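Local coordinates for protein putative phosphatase (Bacteroides thetaiotaomicron, PDB 3KYA) that is probably a phosphatase, binds zinc and joins an N-terminal immunoglobulin-like IPT/TIG domain to a larger domain of small antiparallel sheets, at residues Tyr31-Ile36 / Tyr68-Ser73; Gly74-Glu79 / Phe99-Lys104. All blocks are in the same frame, centred on the assembly; numbering follows the deposited sequence. Where two conformers were deposited one is given.

Contact 1: Tyr31-Ile36 / Tyr68-Ser73; sequences YQKLLI and YCFVPS. With EDO (1,2-ethanediol), chain D; EDO (1,2-ethanediol), chain C.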
loop_
_atom_site.group_PDB
_atom_site.type_symbol
_atom_site.label_atom_id
_atom_site.label_comp_id
_atom_site.label_asym_id
_atom_site.label_seq_id
_atom_site.Cartn_x
_atom_site.Cartn_y
_atom_site.Cartn_z
ATOM N N TYR A 31 13.176 14.187 0.413
ATOM C CA TYR A 31 12.100 14.436 -0.555
ATOM C C TYR A 31 10.812 15.006 0.067
ATOM O O TYR A 31 9.871 15.300 -0.660
ATOM C CB TYR A 31 11.788 13.201 -1.437
ATOM C CG TYR A 31 12.971 12.771 -2.293
ATOM C CD1 TYR A 31 13.943 11.903 -1.793
ATOM C CD2 TYR A 31 13.122 13.254 -3.597
ATOM C CE1 TYR A 31 15.032 11.510 -2.575
ATOM C CE2 TYR A 31 14.207 12.871 -4.391
ATOM C CZ TYR A 31 15.168 12.000 -3.870
ATOM O OH TYR A 31 16.255 11.624 -4.639
ATOM N N GLN A 32 10.757 15.144 1.397
ATOM C CA GLN A 32 9.617 15.781 2.057
ATOM C C GLN A 32 9.562 17.248 1.658
ATOM O O GLN A 32 10.599 17.913 1.605
ATOM C CB GLN A 32 9.773 15.704 3.583
ATOM C CG GLN A 32 8.792 16.560 4.415
ATOM C CD GLN A 32 7.357 16.037 4.429
ATOM O OE1 GLN A 32 6.387 16.799 4.205
ATOM N NE2 GLN A 32 7.209 14.747 4.706
ATOM N N LYS A 33 8.361 17.747 1.387
ATOM C CA LYS A 33 8.164 19.160 1.116
ATOM C C LYS A 33 8.139 19.873 2.475
ATOM O O LYS A 33 7.372 19.489 3.371
ATOM C CB LYS A 33 6.869 19.361 0.353
ATOM C CG LYS A 33 6.675 20.707 -0.258
ATOM C CD LYS A 33 5.509 20.678 -1.264
ATOM C CE LYS A 33 5.835 19.831 -2.517
ATOM N NZ LYS A 33 4.796 19.884 -3.603
ATOM N N LEU A 34 8.972 20.898 2.624
ATOM C CA LEU A 34 9.091 21.664 3.865
ATOM C C LEU A 34 8.707 23.126 3.656
ATOM O O LEU A 34 9.161 23.778 2.703
ATOM C CB LEU A 34 10.533 21.580 4.394
ATOM C CG LEU A 34 10.892 22.358 5.654
ATOM C CD1 LEU A 34 10.201 21.732 6.882
ATOM C CD2 LEU A 34 12.412 22.392 5.824
ATOM N N LEU A 35 7.885 23.632 4.569
ATOM C CA LEU A 35 7.411 25.006 4.561
ATOM C C LEU A 35 8.128 25.752 5.678
ATOM O O LEU A 35 8.047 25.358 6.847
ATOM C CB LEU A 35 5.887 25.048 4.769
ATOM C CG LEU A 35 5.224 26.414 4.977
ATOM C CD1 LEU A 35 5.515 27.377 3.831
ATOM C CD2 LEU A 35 3.688 26.295 5.196
ATOM N N ILE A 36 8.855 26.803 5.309
ATOM C CA ILE A 36 9.611 27.608 6.257
ATOM C C ILE A 36 8.996 29.002 6.363
ATOM O O ILE A 36 8.849 29.711 5.363
ATOM C CB ILE A 36 11.111 27.726 5.847
ATOM C CG1 ILE A 36 11.784 26.350 5.768
ATOM C CG2 ILE A 36 11.866 28.633 6.831
ATOM C CD1 ILE A 36 13.120 26.367 4.983
ATOM N N TYR A 68 9.081 27.455 0.394
ATOM C CA TYR A 68 8.878 26.018 0.268
ATOM C C TYR A 68 10.133 25.422 -0.355
ATOM O O TYR A 68 10.671 25.993 -1.310
ATOM C CB TYR A 68 7.727 25.671 -0.656
ATOM C CG TYR A 68 6.347 25.758 -0.070
ATOM C CD1 TYR A 68 5.833 24.717 0.692
ATOM C CD2 TYR A 68 5.529 26.843 -0.335
ATOM C CE1 TYR A 68 4.536 24.778 1.209
ATOM C CE2 TYR A 68 4.232 26.914 0.173
ATOM C CZ TYR A 68 3.749 25.876 0.949
ATOM O OH TYR A 68 2.460 25.943 1.449
ATOM N N CYS A 69 10.577 24.291 0.182
ATOM C CA CYS A 69 11.733 23.575 -0.357
ATOM C C CYS A 69 11.573 22.072 -0.133
ATOM O O CYS A 69 10.628 21.619 0.538
ATOM C CB CYS A 69 13.016 24.080 0.304
ATOM S SG CYS A 69 13.139 23.667 2.067
ATOM N N PHE A 70 12.462 21.288 -0.732
ATOM C CA PHE A 70 12.480 19.841 -0.518
ATOM C C PHE A 70 13.601 19.470 0.434
ATOM O O PHE A 70 14.734 19.955 0.290
ATOM C CB PHE A 70 12.725 19.084 -1.824
ATOM C CG PHE A 70 11.541 19.060 -2.750
ATOM C CD1 PHE A 70 10.390 18.363 -2.397
ATOM C CD2 PHE A 70 11.591 19.685 -3.994
ATOM C CE1 PHE A 70 9.297 18.316 -3.262
ATOM C CE2 PHE A 70 10.495 19.639 -4.868
ATOM C CZ PHE A 70 9.358 18.955 -4.500
ATOM N N VAL A 71 13.309 18.586 1.389
ATOM C CA VAL A 71 14.337 18.107 2.313
ATOM C C VAL A 71 15.354 17.248 1.551
ATOM O O VAL A 71 14.993 16.269 0.909
ATOM C CB VAL A 71 13.733 17.290 3.461
ATOM C CG1 VAL A 71 14.826 16.677 4.354
ATOM C CG2 VAL A 71 12.762 18.170 4.280
ATOM N N PRO A 72 16.641 17.599 1.636
ATOM C CA PRO A 72 17.622 16.819 0.883
ATOM C C PRO A 72 18.027 15.509 1.547
ATOM O O PRO A 72 17.934 15.373 2.786
ATOM C CB PRO A 72 18.837 17.744 0.816
ATOM C CG PRO A 72 18.621 18.807 1.835
ATOM C CD PRO A 72 17.228 18.767 2.319
ATOM N N SER A 73 18.460 14.553 0.732
ATOM C CA SER A 73 19.014 13.316 1.254
ATOM C C SER A 73 20.236 13.629 2.122
ATOM O O SER A 73 21.062 14.480 1.774
ATOM C CB SER A 73 19.441 12.394 0.107
ATOM O OG SER A 73 18.315 11.916 -0.603
HETATM C C1 EDO D . 16.891 14.672 -2.579
HETATM O O1 EDO D . 18.127 15.238 -2.112
HETATM C C2 EDO D . 15.729 15.644 -2.443
HETATM O O2 EDO D . 15.957 16.808 -3.235
HETATM C C1 EDO C . 18.117 8.866 2.108
HETATM O O1 EDO C . 19.317 9.616 1.883
HETATM C C2 EDO C . 17.490 8.455 0.787
HETATM O O2 EDO C . 16.957 9.607 0.126
HETATM O O HOH W 1 18.670 11.428 -3.250
#
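Two antiparallel neighbours in the sheet of the IPT/TIG domain, strands 33-39 and 66-70, meet here. Leu34 and Cys69 form the hydrogen-bonded pair: Leu34 N gives a nearly straight bond to Cys69 O (2.8 Å, 177° at the hydrogen), and Cys69 N answers to Leu34 O. Lys33-Phe70 and Leu35-Tyr68 are the flanking non-hydrogen-bonded pairs. Beyond the strand ends the ladder runs on, Val71 N bonding to Gln32 O and Tyr31 N to Val71 O, both at 2.8 Å. On one face, Leu35 lays CD1 over the centre of the Tyr68 ring, a CH-pi contact 3.8 Å from the centroid and 13° off the normal. Tyr68 has CG anti to its carbonyl carbon (chi1 -81°), which turns the ring so that one face lies under Leu35 CD1, while its OH bonds to Asp338 of the second subunit. A leucine in place of Tyr68 would probably leave that carboxylate without its hydroxyl mate and Leu35 CD1 without a ring face to rest on. Lys33 and Phe70 run side by side on the same face, the lysine's CE 3.9 Å from Phe70 CE1. The other face is apolar: Cys69 SG touches both Leu34 CD2 and Ile36 CD1, 4.0 Å from each, while Val71 CG2 reaches Leu34 CB. At the outer end one water joins Tyr31 OH to Ser73 OG, an ethanediol carbon lies over a Tyr31 ring face, and Ser73 N bonds to the same ethanediol's O1 (2.9 Å). In this protein the face with Lys33, Leu35 and Tyr68 meets the second subunit. Strands 19-28 and 55-62 flank the pair, and such antiparallel neighbours within one sheet are typical of the immunoglobulin-like (E-set) fold.

Contact 2: Gly74-Glu79 / Phe99-Lys104; sequences GAFSGE and FSYEKK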
loop_
_atom_site.group_PDB
_atom_site.type_symbol
_atom_site.label_atom_id
_atom_site.label_comp_id
_atom_site.label_asym_id
_atom_site.label_seq_id
_atom_site.Cartn_x
_atom_site.Cartn_y
_atom_site.Cartn_z
ATOM N N GLY A 74 20.352 12.947 3.262
ATOM C CA GLY A 74 21.501 13.112 4.132
ATOM C C GLY A 74 21.553 14.384 4.970
ATOM O O GLY A 74 22.633 14.794 5.370
ATOM N N ALA A 75 20.401 14.988 5.262
ATOM C CA ALA A 75 20.344 16.225 6.047
ATOM C C ALA A 75 20.294 15.906 7.552
ATOM O O ALA A 75 19.472 16.452 8.284
ATOM C CB ALA A 75 19.141 17.052 5.633
ATOM N N PHE A 76 21.215 15.062 7.995
ATOM C CA PHE A 76 21.212 14.516 9.367
ATOM C C PHE A 76 21.051 15.524 10.499
ATOM O O PHE A 76 20.241 15.298 11.394
ATOM C CB PHE A 76 22.475 13.682 9.639
ATOM C CG PHE A 76 22.631 12.513 8.715
ATOM C CD1 PHE A 76 21.887 11.359 8.908
ATOM C CD2 PHE A 76 23.527 12.565 7.656
ATOM C CE1 PHE A 76 22.017 10.277 8.044
ATOM C CE2 PHE A 76 23.659 11.478 6.784
ATOM C CZ PHE A 76 22.909 10.342 6.987
ATOM N N SER A 77 21.804 16.617 10.470
ATOM C CA SER A 77 21.773 17.569 11.592
ATOM C C SER A 77 20.463 18.373 11.660
ATOM O O SER A 77 20.079 18.853 12.742
ATOM C CB SER A 77 22.987 18.515 11.554
ATOM O OG SER A 77 22.796 19.579 10.635
ATOM N N GLY A 78 19.778 18.524 10.523
ATOM C CA GLY A 78 18.515 19.263 10.480
ATOM C C GLY A 78 18.647 20.769 10.605
ATOM O O GLY A 78 17.639 21.474 10.698
ATOM N N GLU A 79 19.876 21.273 10.614
ATOM C CA GLU A 79 20.103 22.712 10.704
ATOM C C GLU A 79 19.623 23.373 9.418
ATOM O O GLU A 79 19.978 22.934 8.324
ATOM C CB GLU A 79 21.580 23.025 10.954
ATOM C CG GLU A 79 22.082 22.522 12.298
ATOM C CD GLU A 79 23.532 22.862 12.545
ATOM O OE1 GLU A 79 24.205 23.336 11.604
ATOM O OE2 GLU A 79 23.997 22.656 13.686
ATOM N N PHE A 99 15.459 20.766 12.238
ATOM C CA PHE A 99 14.486 19.858 11.646
ATOM C C PHE A 99 14.873 18.449 12.078
ATOM O O PHE A 99 16.052 18.142 12.151
ATOM C CB PHE A 99 14.537 19.983 10.118
ATOM C CG PHE A 99 13.634 19.034 9.381
ATOM C CD1 PHE A 99 12.276 19.287 9.262
ATOM C CD2 PHE A 99 14.157 17.930 8.738
ATOM C CE1 PHE A 99 11.449 18.428 8.556
ATOM C CE2 PHE A 99 13.344 17.070 8.031
ATOM C CZ PHE A 99 11.980 17.317 7.944
ATOM N N SER A 100 13.900 17.596 12.379
ATOM C CA SER A 100 14.212 16.236 12.801
ATOM C C SER A 100 14.213 15.318 11.574
ATOM O O SER A 100 13.155 14.895 11.090
ATOM C CB SER A 100 13.238 15.756 13.870
ATOM O OG SER A 100 13.617 14.469 14.295
ATOM N N TYR A 101 15.418 15.049 11.069
ATOM C CA TYR A 101 15.622 14.233 9.872
ATOM C C TYR A 101 15.416 12.751 10.155
ATOM O O TYR A 101 16.084 12.180 11.025
ATOM C CB TYR A 101 17.026 14.486 9.306
ATOM C CG TYR A 101 17.337 13.693 8.054
ATOM C CD1 TYR A 101 16.876 14.123 6.804
ATOM C CD2 TYR A 101 18.081 12.514 8.112
ATOM C CE1 TYR A 101 17.130 13.395 5.648
ATOM C CE2 TYR A 101 18.350 11.778 6.942
ATOM C CZ TYR A 101 17.870 12.226 5.721
ATOM O OH TYR A 101 18.138 11.512 4.556
ATOM N N GLU A 102 14.492 12.134 9.419
ATOM C CA GLU A 102 14.185 10.720 9.573
ATOM C C GLU A 102 15.003 9.931 8.538
ATOM O O GLU A 102 14.804 10.074 7.322
ATOM C CB GLU A 102 12.696 10.460 9.375
ATOM C CG GLU A 102 11.800 11.141 10.413
ATOM C CD GLU A 102 10.312 11.019 10.091
ATOM O OE1 GLU A 102 9.956 10.748 8.916
ATOM O OE2 GLU A 102 9.501 11.218 11.018
ATOM N N LYS A 103 15.902 9.091 9.035
ATOM C CA LYS A 103 16.799 8.335 8.169
ATOM C C LYS A 103 16.062 7.258 7.388
ATOM O O LYS A 103 15.089 6.681 7.880
ATOM C CB LYS A 103 17.933 7.709 8.985
ATOM C CG LYS A 103 18.829 8.744 9.654
ATOM C CD LYS A 103 20.074 8.118 10.273
ATOM C CE LYS A 103 19.763 7.297 11.499
ATOM N NZ LYS A 103 19.252 8.151 12.612
ATOM N N LYS A 104 16.553 6.982 6.183
ATOM C CA LYS A 104 15.984 5.948 5.323
ATOM C C LYS A 104 17.002 4.884 4.921
ATOM O O LYS A 104 18.212 5.098 4.973
ATOM C CB LYS A 104 15.414 6.581 4.042
ATOM C CG LYS A 104 14.134 7.371 4.251
ATOM C CD LYS A 104 13.677 8.062 2.962
ATOM C CE LYS A 104 12.344 8.765 3.162
ATOM N NZ LYS A 104 11.972 9.579 1.958
HETATM O O HOH W 2 17.899 15.940 12.597
#
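Tyr101 lays its ring against the backbone of the loop 74-79, and this is the tight part of the contact. Ala75 N stands 3.6 Å above one ring face, offset toward the rim, with Phe76 N over the same face. CG lies anti to the tyrosine's own N (chi1 -180°), carrying the ring along the loop until its OH accepts a bond from Gly74 N (2.9 Å); the same hydroxyl also bonds to Glu474. Ala75 CB touches Tyr101 CD1. In an edge-to-face pair, the edge of Tyr101 turns toward the face of Phe76, centroids 5.5 Å apart and planes at 71°. At the far end of the loop Phe99 N bonds to Gly78 O (2.8 Å). Gly78 closes the type I turn that starts at Ala75, and its CA approaches Phe99 O to 3.2 Å. The looser side is at Lys103, an exposed residue whose bent chain brings Lys103 CD to the edge of the Phe76 ring, 3.7 Å from Phe76 CE1. A water links the two backbones, donating to Phe76 O and Phe99 O and accepting from Tyr101 N. The loop 74-79 joins strand 66-70 to strand 80-84, while 100-101 pairs in parallel with strand 19-28 at the sheet's edge and leads into strand 105-110.

From the N terminus the chain runs through strand 19-28 into 31-36, then by strands 48-52 and 55-62 to 68-73, where contact 1 closes a loop made largely of strand. Segment 74-79 follows at once, and contact 2 closes a shorter loop through strands 80-84 and 91-94 when the chain returns at 99-104. The two loops are in series, neither nested nor crossed, yet the contacts adjoin: Val71 CG2 packs on Phe99 CZ at 3.8 Å, and Leu34 CD1 on Phe99 CE1. Together they tie the middle of the IPT/TIG sheet to its last edge strand, where the chain leaves for the larger domain.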